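Local coordinates for carbohydrate kinase, FGGY (Rhodospirillum rubrum, PDB 3IFR), which probably phosphorylates D-xylulose with ATP as the phosphate donor, in the manner of xylulokinases of the FGGY family of carbohydrate kinases, at residues L263-A268 and G418-V423; A53-N58 and A88-D93; R118-S123 and V200-I205; I22-P27 and T459-T464. One frame throughout, in Å; residues are numbered along the deposited sequence.

From the N terminus, contact 4 opens first, at 22-27, and closes only at 459-464, so the other three lie within its long loop. Contact 2 closes a short loop between helix 52-70 and strand 90-92. Contact 3 follows, joining the C-terminal end of helix 111-120 to the turn at helix 197-201. Contact 1 then ties strand 260-265 to helix 414-424. These three run in series and none crosses another. Contacts 2 and 3 pack parts of the N-terminal half, their centres about 26 Å apart; contact 1 packs a helix on the second six-stranded sheet. Contact 4 joins strand 18-25 of the first large sheet to the 3-10 segment before strand 463-468, an outermost strand of the second.

Contact 1: residues L263-A268 and G418-V423; sequences LKFGGA and GIMADV
Met420, modelled as selenomethionine, reaches from helix 414-424 to Leu263 and Phe265 on strand 260-265. A Met-aromatic contact is the closest approach. Met420 SE lies beside the Phe265 ring, 5.1 Å from the ring centroid and 88° off the normal, which puts it in the ring plane at the edge. Met420 SE is 3.7 Å from Phe265 CZ. The C-H edge at CZ thus faces the polarisable selenium. With CG anti to the backbone N (chi1 -179°) and bends further out, the Met420 chain leaves the helix and then turns across the end of the phenyl group.

Purely apolar packing adds to this: Met420 CG comes 4.1 Å from Phe265 CZ and, more loosely, 4.4 Å from Leu263 CD2. A long, flexible, unbranched side chain suits this place because it can span from helix to sheet. Phe265 also meets Trp416 edge-to-face and Phe387 of helix 372-397.

Among backbone features, Phe265 centres an inverse gamma turn in which Gly266 N weakly bonds Lys264 O. The whole is a helix packed on a mixed sheet, helix 414-424 being the link of a beta-alpha-beta crossover between parallel strands 403-407 and 428-432, as in the actin-like ATPase fold.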
loop_
_atom_site.group_PDB
_atom_site.type_symbol
_atom_site.label_atom_id
_atom_site.label_comp_id
_atom_site.label_asym_id
_atom_site.label_seq_id
_atom_site.Cartn_x
_atom_site.Cartn_y
_atom_site.Cartn_z
ATOM N N LEU A 263 -1.159 -8.559 -7.311
ATOM C CA LEU A 263 -2.269 -8.950 -6.480
ATOM C C LEU A 263 -1.688 -9.406 -5.166
ATOM O O LEU A 263 -1.001 -10.428 -5.119
ATOM C CB LEU A 263 -2.978 -10.122 -7.118
ATOM C CG LEU A 263 -4.133 -9.956 -8.085
ATOM C CD1 LEU A 263 -4.208 -8.581 -8.769
ATOM C CD2 LEU A 263 -3.977 -11.093 -9.036
ATOM N N LYS A 264 -2.016 -8.687 -4.100
ATOM C CA LYS A 264 -1.357 -8.833 -2.810
ATOM C C LYS A 264 -2.311 -9.530 -1.876
ATOM O O LYS A 264 -3.302 -8.936 -1.441
ATOM C CB LYS A 264 -1.043 -7.440 -2.255
ATOM C CG LYS A 264 0.185 -7.352 -1.379
ATOM C CD LYS A 264 0.756 -5.921 -1.369
ATOM C CE LYS A 264 1.947 -5.801 -0.405
ATOM N NZ LYS A 264 1.678 -6.519 0.878
ATOM N N PHE A 265 -2.043 -10.797 -1.588
ATOM C CA PHE A 265 -2.901 -11.545 -0.665
ATOM C C PHE A 265 -2.464 -11.388 0.797
ATOM O O PHE A 265 -1.990 -12.326 1.422
ATOM C CB PHE A 265 -2.973 -13.008 -1.086
ATOM C CG PHE A 265 -3.681 -13.203 -2.375
ATOM C CD1 PHE A 265 -5.028 -13.520 -2.391
ATOM C CD2 PHE A 265 -3.020 -13.003 -3.575
ATOM C CE1 PHE A 265 -5.676 -13.671 -3.577
ATOM C CE2 PHE A 265 -3.666 -13.140 -4.751
ATOM C CZ PHE A 265 -4.984 -13.463 -4.765
ATOM N N GLY A 266 -2.608 -10.166 1.303
ATOM C CA GLY A 266 -2.301 -9.812 2.688
ATOM C C GLY A 266 -3.548 -9.878 3.558
ATOM O O GLY A 266 -4.617 -10.312 3.116
ATOM N N GLY A 267 -3.422 -9.452 4.799
ATOM C CA GLY A 267 -4.559 -9.468 5.692
ATOM C C GLY A 267 -5.700 -8.733 5.037
ATOM O O GLY A 267 -6.831 -9.218 5.001
ATOM N N ALA A 268 -5.373 -7.544 4.524
ATOM C CA ALA A 268 -6.216 -6.806 3.590
ATOM C C ALA A 268 -5.582 -6.926 2.215
ATOM O O ALA A 268 -4.347 -6.948 2.079
ATOM C CB ALA A 268 -6.282 -5.374 3.996
ATOM N N GLY A 418 -4.557 -21.447 -7.722
ATOM C CA GLY A 418 -5.206 -22.136 -8.825
ATOM C C GLY A 418 -6.560 -21.495 -9.028
ATOM O O GLY A 418 -6.949 -21.144 -10.150
ATOM N N ILE A 419 -7.278 -21.277 -7.930
ATOM C CA ILE A 419 -8.585 -20.644 -8.035
ATOM C C ILE A 419 -8.458 -19.253 -8.639
ATOM O O ILE A 419 -9.226 -18.876 -9.521
ATOM C CB ILE A 419 -9.291 -20.599 -6.666
ATOM C CG1 ILE A 419 -9.809 -22.006 -6.308
ATOM C CG2 ILE A 419 -10.390 -19.477 -6.600
ATOM C CD1 ILE A 419 -10.119 -22.139 -4.835
HETATM N N MSE A 420 -7.506 -18.469 -8.150
HETATM C CA MSE A 420 -7.337 -17.117 -8.670
HETATM C C MSE A 420 -7.123 -17.105 -10.184
HETATM O O MSE A 420 -7.756 -16.328 -10.894
HETATM C CB MSE A 420 -6.145 -16.439 -8.012
HETATM C CG MSE A 420 -5.923 -14.998 -8.482
HETATM SE SE MSE A 420 -7.292 -13.801 -7.689
HETATM C CE MSE A 420 -8.301 -13.345 -9.352
ATOM N N ALA A 421 -6.215 -17.969 -10.668
ATOM C CA ALA A 421 -5.905 -18.013 -12.070
ATOM C C ALA A 421 -7.097 -18.467 -12.891
ATOM O O ALA A 421 -7.364 -17.886 -13.954
ATOM C CB ALA A 421 -4.716 -18.896 -12.325
ATOM N N ASP A 422 -7.795 -19.505 -12.417
ATOM C CA ASP A 422 -8.966 -20.022 -13.144
ATOM C C ASP A 422 -10.103 -18.995 -13.221
ATOM O O ASP A 422 -10.977 -19.063 -14.115
ATOM C CB ASP A 422 -9.525 -21.303 -12.523
ATOM C CG ASP A 422 -8.643 -22.522 -12.762
ATOM O OD1 ASP A 422 -7.823 -22.491 -13.700
ATOM O OD2 ASP A 422 -8.786 -23.509 -11.991
ATOM N N VAL A 423 -10.089 -18.049 -12.295
ATOM C CA VAL A 423 -11.167 -17.046 -12.247
ATOM C C VAL A 423 -10.791 -15.861 -13.138
ATOM O O VAL A 423 -11.616 -15.248 -13.836
ATOM C CB VAL A 423 -11.384 -16.548 -10.812
ATOM C CG1 VAL A 423 -11.935 -15.138 -10.819
ATOM C CG2 VAL A 423 -12.266 -17.538 -10.032
#

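Contact 2: residues A53-N58 and A88-D93; sequences AQWWDN and AVVLLD
Trp55 sits in a regular helical turn and faces Ala88 and Val90 on an extended chain, a helix-on-strand packing inside the N-terminal half of the actin-like fold of FGGY kinases. Segment 53-58 belongs to helix 52-70, where Asp57 N bonds Ala53 O at 3.0 Å. Segment 88-93 runs in extended conformation into strand 90-92, which pairs with strand 159-161 in a small antiparallel sheet. Because the chain is extended, the CB atoms of Ala88 and Val90 point toward the helix while that of Val89 between them points away. No hydrogen bond joins the two segments, so the union is made by side chains alone.

The indole does the reaching. With chi1 at -56°, Trp55 CG stands anti to the carbonyl carbon, and the six-membered part of the ring is carried out toward the strand. Tryptophan suits the place because its large apolar ring spans the distance from helix to strand, while its one polar atom, NE1, is satisfied by Glu50 OE1, a bond that should also restrain the ring's rotation. Ser163 and Ile167 of helix 163-172 pack on the same side chain, and Ser102 touches all three residues of the contact. Ala88 offers a small methyl, its CB 4.4 Å from Trp55 CH2. Val90, beta-branched and at ease in a strand, lies alongside the indole and sets one methyl near the ring plane at its edge: CG2 is 3.7 Å from Trp55 CZ3 and 3.8 Å from Trp55 CH2.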
loop_
_atom_site.group_PDB
_atom_site.type_symbol
_atom_site.label_atom_id
_atom_site.label_comp_id
_atom_site.label_asym_id
_atom_site.label_seq_id
_atom_site.Cartn_x
_atom_site.Cartn_y
_atom_site.Cartn_z
ATOM N N ALA A 53 9.734 10.663 16.741
ATOM C CA ALA A 53 11.050 10.530 17.339
ATOM C C ALA A 53 11.454 9.066 17.437
ATOM O O ALA A 53 12.634 8.746 17.400
ATOM C CB ALA A 53 11.103 11.205 18.721
ATOM N N GLN A 54 10.486 8.172 17.578
ATOM C CA GLN A 54 10.807 6.750 17.499
ATOM C C GLN A 54 11.199 6.298 16.050
ATOM O O GLN A 54 12.135 5.483 15.870
ATOM C CB GLN A 54 9.670 5.926 18.068
ATOM C CG GLN A 54 10.055 4.499 18.454
ATOM C CD GLN A 54 8.829 3.655 18.650
ATOM O OE1 GLN A 54 7.807 3.895 18.010
ATOM N NE2 GLN A 54 8.895 2.693 19.560
ATOM N N TRP A 55 10.511 6.825 15.029
ATOM C CA TRP A 55 10.944 6.536 13.663
ATOM C C TRP A 55 12.447 6.877 13.561
ATOM O O TRP A 55 13.253 6.072 13.097
ATOM C CB TRP A 55 10.166 7.297 12.580
ATOM C CG TRP A 55 8.670 7.132 12.561
ATOM C CD1 TRP A 55 7.938 6.049 12.977
ATOM C CD2 TRP A 55 7.716 8.090 12.060
ATOM N NE1 TRP A 55 6.588 6.302 12.812
ATOM C CE2 TRP A 55 6.439 7.537 12.229
ATOM C CE3 TRP A 55 7.839 9.368 11.491
ATOM C CZ2 TRP A 55 5.286 8.212 11.842
ATOM C CZ3 TRP A 55 6.708 10.031 11.114
ATOM C CH2 TRP A 55 5.441 9.456 11.282
ATOM N N TRP A 56 12.813 8.059 14.024
ATOM C CA TRP A 56 14.168 8.578 13.822
ATOM C C TRP A 56 15.167 7.779 14.611
ATOM O O TRP A 56 16.250 7.461 14.137
ATOM C CB TRP A 56 14.247 10.052 14.230
ATOM C CG TRP A 56 15.619 10.599 14.124
ATOM C CD1 TRP A 56 16.357 11.123 15.137
ATOM C CD2 TRP A 56 16.469 10.617 12.960
ATOM N NE1 TRP A 56 17.590 11.512 14.674
ATOM C CE2 TRP A 56 17.693 11.210 13.345
ATOM C CE3 TRP A 56 16.312 10.203 11.627
ATOM C CZ2 TRP A 56 18.753 11.425 12.450
ATOM C CZ3 TRP A 56 17.380 10.420 10.731
ATOM C CH2 TRP A 56 18.585 11.035 11.157
ATOM N N ASP A 57 14.794 7.450 15.840
ATOM C CA ASP A 57 15.620 6.572 16.646
ATOM C C ASP A 57 15.737 5.188 16.071
ATOM O O ASP A 57 16.828 4.637 16.018
ATOM C CB ASP A 57 15.112 6.493 18.066
ATOM C CG ASP A 57 16.199 6.773 19.027
ATOM O OD1 ASP A 57 16.634 5.810 19.699
ATOM O OD2 ASP A 57 16.655 7.958 19.023
ATOM N N ASN A 58 14.605 4.605 15.677
ATOM C CA ASN A 58 14.624 3.355 14.896
ATOM C C ASN A 58 15.555 3.497 13.684
ATOM O O ASN A 58 16.452 2.675 13.492
ATOM C CB ASN A 58 13.227 2.959 14.430
ATOM C CG ASN A 58 12.394 2.222 15.494
ATOM O OD1 ASN A 58 11.294 1.752 15.182
ATOM N ND2 ASN A 58 12.887 2.121 16.716
ATOM N N ALA A 88 0.891 9.811 6.322
ATOM C CA ALA A 88 0.931 10.058 7.733
ATOM C C ALA A 88 0.861 11.573 7.809
ATOM O O ALA A 88 1.206 12.277 6.843
ATOM C CB ALA A 88 2.218 9.528 8.334
ATOM N N VAL A 89 0.365 12.084 8.926
ATOM C CA VAL A 89 0.323 13.517 9.145
ATOM C C VAL A 89 1.245 13.866 10.294
ATOM O O VAL A 89 0.979 13.515 11.448
ATOM C CB VAL A 89 -1.099 13.989 9.486
ATOM C CG1 VAL A 89 -1.102 15.459 9.909
ATOM C CG2 VAL A 89 -2.052 13.748 8.294
ATOM N N VAL A 90 2.332 14.551 9.953
ATOM C CA VAL A 90 3.324 15.057 10.894
ATOM C C VAL A 90 3.288 16.580 10.853
ATOM O O VAL A 90 3.355 17.152 9.744
ATOM C CB VAL A 90 4.746 14.593 10.455
ATOM C CG1 VAL A 90 5.813 15.139 11.409
ATOM C CG2 VAL A 90 4.803 13.097 10.436
ATOM N N LEU A 91 3.219 17.224 12.035
ATOM C CA LEU A 91 3.193 18.692 12.182
ATOM C C LEU A 91 4.473 19.283 12.810
ATOM O O LEU A 91 4.856 18.941 13.930
ATOM C CB LEU A 91 1.958 19.142 12.986
ATOM C CG LEU A 91 0.681 18.485 12.438
ATOM C CD1 LEU A 91 -0.544 18.727 13.274
ATOM C CD2 LEU A 91 0.466 18.976 11.041
ATOM N N LEU A 92 5.138 20.172 12.079
ATOM C CA LEU A 92 6.279 20.882 12.647
ATOM C C LEU A 92 5.978 22.362 12.843
ATOM O O LEU A 92 5.296 23.007 12.036
ATOM C CB LEU A 92 7.574 20.696 11.832
ATOM C CG LEU A 92 7.946 19.264 11.436
ATOM C CD1 LEU A 92 9.209 19.233 10.566
ATOM C CD2 LEU A 92 8.077 18.361 12.687
ATOM N N ASP A 93 6.501 22.897 13.942
ATOM C CA ASP A 93 6.419 24.318 14.201
ATOM C C ASP A 93 7.546 25.081 13.484
ATOM O O ASP A 93 8.283 24.518 12.674
ATOM C CB ASP A 93 6.456 24.536 15.690
ATOM C CG ASP A 93 7.828 24.303 16.291
ATOM O OD1 ASP A 93 7.897 24.466 17.513
ATOM O OD2 ASP A 93 8.819 23.958 15.593
#

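Contact 3: residues R118-S123 and V200-I205; sequences RAEVDS and VALAHI
Leu202 is the side chain that meets both Glu120 and Val121, in the turn near helix 197-201. Its CB leaves the backbone neither toward nor away from segment 118-123, but the chain then swings across. CG already lies 4.3 Å from Val121 CG1, and the fork beyond it makes the contact. CD1 comes to 4.0 Å from Val121 CG1. Leu202 CD2 is 3.6 Å from Val121 CG1; the two branched side chains meet tip to tip. CD2 also lies 3.6 Å from Glu120 OE2, a van der Waals approach of a methyl to a carboxylate.

That carboxylate is engaged elsewhere: Glu120, with CG anti to the backbone N (chi1 162°) and an extended chain, delivers OE2 to a salt bridge with Arg144 of helix 139-149. Arg144 NE in turn bonds Leu202 O, so one guanidinium ties the two segments together. Leucine suits its place by giving Val121 an apolar partner beside the Glu120-Arg144 pair. Leu202 O also stands 3.6 Å above one face of the His204 ring, offset toward its rim.

Segment 200-205 turns by a type I beta turn, His204 N bonding Ala201 O, and His204 takes a positive phi. The arrangement is surface packing of the C-terminal end of helix 111-120 and the turn at helix 197-201 against helix 139-149 in the N-terminal half of the kinase.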
loop_
_atom_site.group_PDB
_atom_site.type_symbol
_atom_site.label_atom_id
_atom_site.label_comp_id
_atom_site.label_asym_id
_atom_site.label_seq_id
_atom_site.Cartn_x
_atom_site.Cartn_y
_atom_site.Cartn_z
ATOM N N ARG A 118 -17.010 16.979 2.124
ATOM C CA ARG A 118 -17.905 16.413 1.124
ATOM C C ARG A 118 -19.091 17.354 0.831
ATOM O O ARG A 118 -19.512 17.471 -0.305
ATOM C CB ARG A 118 -18.365 15.045 1.595
ATOM C CG ARG A 118 -18.577 14.124 0.527
ATOM C CD ARG A 118 -17.831 12.868 0.786
ATOM N NE ARG A 118 -18.498 12.044 1.771
ATOM C CZ ARG A 118 -18.029 10.867 2.163
ATOM N NH1 ARG A 118 -16.899 10.410 1.635
ATOM N NH2 ARG A 118 -18.681 10.152 3.082
ATOM N N ALA A 119 -19.588 18.054 1.844
ATOM C CA ALA A 119 -20.681 19.005 1.646
ATOM C C ALA A 119 -20.222 20.330 1.037
ATOM O O ALA A 119 -21.010 21.047 0.404
ATOM C CB ALA A 119 -21.403 19.269 2.964
ATOM N N GLU A 120 -18.945 20.644 1.225
ATOM C CA GLU A 120 -18.396 21.900 0.768
ATOM C C GLU A 120 -17.716 21.867 -0.623
ATOM O O GLU A 120 -17.585 22.909 -1.261
ATOM C CB GLU A 120 -17.468 22.441 1.845
ATOM C CG GLU A 120 -16.490 23.510 1.404
ATOM C CD GLU A 120 -15.396 23.665 2.433
ATOM O OE1 GLU A 120 -15.588 23.130 3.554
ATOM O OE2 GLU A 120 -14.353 24.295 2.132
ATOM N N VAL A 121 -17.303 20.693 -1.110
ATOM C CA VAL A 121 -16.801 20.583 -2.494
ATOM C C VAL A 121 -17.486 19.476 -3.296
ATOM O O VAL A 121 -18.149 18.591 -2.729
ATOM C CB VAL A 121 -15.281 20.332 -2.558
ATOM C CG1 VAL A 121 -14.523 21.429 -1.822
ATOM C CG2 VAL A 121 -14.963 18.954 -1.960
ATOM N N ASP A 122 -17.332 19.516 -4.618
ATOM C CA ASP A 122 -17.917 18.470 -5.457
ATOM C C ASP A 122 -17.002 17.268 -5.349
ATOM O O ASP A 122 -15.886 17.320 -5.844
ATOM C CB ASP A 122 -18.010 18.951 -6.908
ATOM C CG ASP A 122 -18.674 17.933 -7.832
ATOM O OD1 ASP A 122 -18.899 16.774 -7.409
ATOM O OD2 ASP A 122 -18.976 18.293 -8.995
ATOM N N SER A 123 -17.456 16.204 -4.685
ATOM C CA SER A 123 -16.612 15.026 -4.433
ATOM C C SER A 123 -16.096 14.327 -5.674
ATOM O O SER A 123 -15.188 13.499 -5.575
ATOM C CB SER A 123 -17.350 13.977 -3.608
ATOM O OG SER A 123 -17.276 14.284 -2.241
ATOM N N VAL A 200 -4.620 23.359 -1.034
ATOM C CA VAL A 200 -4.154 23.606 0.319
ATOM C C VAL A 200 -5.147 24.480 1.105
ATOM O O VAL A 200 -5.484 24.186 2.247
ATOM C CB VAL A 200 -2.740 24.221 0.311
ATOM C CG1 VAL A 200 -2.239 24.376 1.707
ATOM C CG2 VAL A 200 -1.799 23.330 -0.481
ATOM N N ALA A 201 -5.659 25.526 0.476
ATOM C CA ALA A 201 -6.674 26.369 1.130
ATOM C C ALA A 201 -7.807 25.566 1.760
ATOM O O ALA A 201 -8.280 25.928 2.800
ATOM C CB ALA A 201 -7.245 27.433 0.160
ATOM N N LEU A 202 -8.256 24.490 1.126
ATOM C CA LEU A 202 -9.303 23.659 1.718
ATOM C C LEU A 202 -9.005 23.192 3.169
ATOM O O LEU A 202 -9.918 22.900 3.945
ATOM C CB LEU A 202 -9.531 22.399 0.871
ATOM C CG LEU A 202 -10.591 22.189 -0.222
ATOM C CD1 LEU A 202 -10.948 20.734 -0.196
ATOM C CD2 LEU A 202 -11.849 23.049 -0.069
ATOM N N ALA A 203 -7.729 23.036 3.491
ATOM C CA ALA A 203 -7.319 22.521 4.786
ATOM C C ALA A 203 -7.089 23.716 5.725
ATOM O O ALA A 203 -6.714 23.546 6.892
ATOM C CB ALA A 203 -6.018 21.667 4.637
ATOM N N HIS A 204 -7.283 24.927 5.193
ATOM C CA HIS A 204 -7.227 26.151 6.007
ATOM C C HIS A 204 -5.840 26.374 6.626
ATOM O O HIS A 204 -5.724 26.995 7.689
ATOM C CB HIS A 204 -8.256 26.112 7.152
ATOM C CG HIS A 204 -9.680 25.928 6.704
ATOM N ND1 HIS A 204 -10.663 25.417 7.534
ATOM C CD2 HIS A 204 -10.290 26.189 5.524
ATOM C CE1 HIS A 204 -11.808 25.369 6.889
ATOM N NE2 HIS A 204 -11.616 25.825 5.668
ATOM N N ILE A 205 -4.800 25.837 5.994
ATOM C CA ILE A 205 -3.442 26.185 6.386
ATOM C C ILE A 205 -2.893 27.094 5.313
ATOM O O ILE A 205 -3.382 27.112 4.191
ATOM C CB ILE A 205 -2.512 24.957 6.513
ATOM C CG1 ILE A 205 -2.467 24.193 5.184
ATOM C CG2 ILE A 205 -3.008 24.026 7.576
ATOM C CD1 ILE A 205 -1.590 22.937 5.159
#

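Contact 4: residues I22-P27 and T459-T464; sequences ILVRLP and TALVRT
Val24 and Pro27 are the residues of segment 22-27 that meet Ala460 and Leu461. Walking the strand, Ile22 comes first; its CB points toward the other segment, but its side chain rests on Ala438 of helix 437-448. Val24, the next residue on this side of the strand, makes the apolar contact: CG1, set anti to the backbone N (chi1 174°), lies 4.3 Å from Leu461 CD2. A beta-branched residue fits the extended backbone, and its methyl gives Leu461 an apolar partner.

The Arg25 guanidinium makes a long, weak ion pair with Asp74. Leu26 packs on Trp443 and Ala446 of helix 437-448, and Trp443 also touches Leu461, so both leucines share one aromatic neighbour.

Pro27 follows a cis peptide bond, at the turn between the antiparallel strands 18-25 and 29-37. Its carbonyl oxygen, rather than its ring, makes the nearest approaches, 4.1 Å to Ala460 CB and 4.2 Å to Leu461 CD1. Leu461 suits its place by forking, CD2 to Val24, CD1 to Pro27 O. Such distances mark loose packing, without a hydrogen bond between the segments. Alanine's small methyl allows the turn to come near the 3-10 segment 459-461, where Val462 N bonds Thr459 O. Segment 459-464 leads on into strand 463-468, the edge of the second large sheet. The contact therefore joins the two halves of the duplicated actin-like fold, at a hairpin turn of the first.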
loop_
_atom_site.group_PDB
_atom_site.type_symbol
_atom_site.label_atom_id
_atom_site.label_comp_id
_atom_site.label_asym_id
_atom_site.label_seq_id
_atom_site.Cartn_x
_atom_site.Cartn_y
_atom_site.Cartn_z
ATOM N N ILE A 22 17.829 -2.189 4.659
ATOM C CA ILE A 22 18.632 -3.202 3.990
ATOM C C ILE A 22 19.803 -2.615 3.213
ATOM O O ILE A 22 19.749 -1.468 2.719
ATOM C CB ILE A 22 17.788 -4.020 3.010
ATOM C CG1 ILE A 22 17.381 -3.118 1.843
ATOM C CG2 ILE A 22 16.557 -4.585 3.737
ATOM C CD1 ILE A 22 16.346 -3.746 0.907
ATOM N N LEU A 23 20.860 -3.426 3.123
ATOM C CA LEU A 23 22.024 -3.081 2.360
ATOM C C LEU A 23 22.074 -4.058 1.233
ATOM O O LEU A 23 22.102 -5.282 1.453
ATOM C CB LEU A 23 23.287 -3.230 3.198
ATOM C CG LEU A 23 24.603 -2.818 2.502
ATOM C CD1 LEU A 23 24.590 -1.332 2.088
ATOM C CD2 LEU A 23 25.825 -3.094 3.379
ATOM N N VAL A 24 22.110 -3.526 0.019
ATOM C CA VAL A 24 22.154 -4.365 -1.168
ATOM C C VAL A 24 23.435 -4.099 -1.917
ATOM O O VAL A 24 23.856 -2.940 -2.086
ATOM C CB VAL A 24 21.004 -4.003 -2.115
ATOM C CG1 VAL A 24 21.140 -4.759 -3.412
ATOM C CG2 VAL A 24 19.651 -4.200 -1.441
ATOM N N ARG A 25 24.071 -5.173 -2.338
ATOM C CA ARG A 25 25.156 -5.083 -3.295
ATOM C C ARG A 25 24.530 -5.430 -4.627
ATOM O O ARG A 25 23.966 -6.524 -4.795
ATOM C CB ARG A 25 26.241 -6.111 -2.966
ATOM C CG ARG A 25 27.299 -6.382 -4.086
ATOM C CD ARG A 25 28.019 -7.733 -3.827
ATOM N NE ARG A 25 28.224 -7.923 -2.380
ATOM C CZ ARG A 25 28.274 -9.107 -1.770
ATOM N NH1 ARG A 25 28.145 -10.226 -2.497
ATOM N NH2 ARG A 25 28.461 -9.173 -0.441
ATOM N N LEU A 26 24.595 -4.501 -5.567
ATOM C CA LEU A 26 24.020 -4.764 -6.873
ATOM C C LEU A 26 24.881 -5.781 -7.651
ATOM O O LEU A 26 26.102 -5.792 -7.520
ATOM C CB LEU A 26 23.784 -3.455 -7.619
ATOM C CG LEU A 26 22.783 -2.612 -6.790
ATOM C CD1 LEU A 26 22.926 -1.109 -6.998
ATOM C CD2 LEU A 26 21.304 -3.042 -6.970
ATOM N N PRO A 27 24.238 -6.626 -8.478
ATOM C CA PRO A 27 22.815 -6.435 -8.770
ATOM C C PRO A 27 21.843 -7.236 -7.918
ATOM O O PRO A 27 20.660 -7.010 -8.070
ATOM C CB PRO A 27 22.688 -6.934 -10.229
ATOM C CG PRO A 27 23.952 -7.758 -10.508
ATOM C CD PRO A 27 24.812 -7.734 -9.262
ATOM N N THR A 459 13.801 -7.462 -9.839
ATOM C CA THR A 459 13.263 -8.729 -9.457
ATOM C C THR A 459 14.280 -9.809 -9.125
ATOM O O THR A 459 13.923 -10.827 -8.605
ATOM C CB THR A 459 12.258 -9.205 -10.468
ATOM O OG1 THR A 459 11.018 -9.486 -9.800
ATOM C CG2 THR A 459 12.773 -10.405 -11.150
ATOM N N ALA A 460 15.540 -9.509 -9.396
ATOM C CA ALA A 460 16.692 -10.254 -8.959
ATOM C C ALA A 460 16.789 -10.256 -7.474
ATOM O O ALA A 460 17.562 -10.981 -6.934
ATOM C CB ALA A 460 17.933 -9.687 -9.532
ATOM N N LEU A 461 16.009 -9.423 -6.818
ATOM C CA LEU A 461 16.071 -9.288 -5.388
ATOM C C LEU A 461 14.912 -9.932 -4.755
ATOM O O LEU A 461 14.824 -9.963 -3.573
ATOM C CB LEU A 461 16.038 -7.834 -5.005
ATOM C CG LEU A 461 17.246 -7.142 -4.464
ATOM C CD1 LEU A 461 18.464 -7.940 -4.586
ATOM C CD2 LEU A 461 17.371 -5.873 -5.113
ATOM N N VAL A 462 13.994 -10.427 -5.550
ATOM C CA VAL A 462 12.904 -11.154 -4.962
ATOM C C VAL A 462 12.811 -12.591 -5.417
ATOM O O VAL A 462 13.406 -12.999 -6.370
ATOM C CB VAL A 462 11.573 -10.443 -5.081
ATOM C CG1 VAL A 462 11.696 -9.051 -4.648
ATOM C CG2 VAL A 462 11.073 -10.540 -6.439
ATOM N N ARG A 463 12.031 -13.329 -4.672
ATOM C CA ARG A 463 11.862 -14.749 -4.785
ATOM C C ARG A 463 10.698 -15.041 -5.715
ATOM O O ARG A 463 9.640 -15.409 -5.271
ATOM C CB ARG A 463 11.556 -15.222 -3.380
ATOM C CG ARG A 463 11.689 -16.658 -3.036
ATOM C CD ARG A 463 11.816 -16.793 -1.505
ATOM N NE ARG A 463 13.006 -16.106 -1.032
ATOM C CZ ARG A 463 14.167 -16.705 -0.757
ATOM N NH1 ARG A 463 14.287 -18.013 -0.860
ATOM N NH2 ARG A 463 15.208 -16.000 -0.352
ATOM N N THR A 464 10.912 -14.869 -7.005
ATOM C CA THR A 464 9.940 -15.208 -8.006
ATOM C C THR A 464 9.718 -16.704 -8.028
ATOM O O THR A 464 10.622 -17.478 -7.927
ATOM C CB THR A 464 10.402 -14.745 -9.341
ATOM O OG1 THR A 464 9.369 -14.944 -10.304
ATOM C CG2 THR A 464 11.545 -15.525 -9.727
#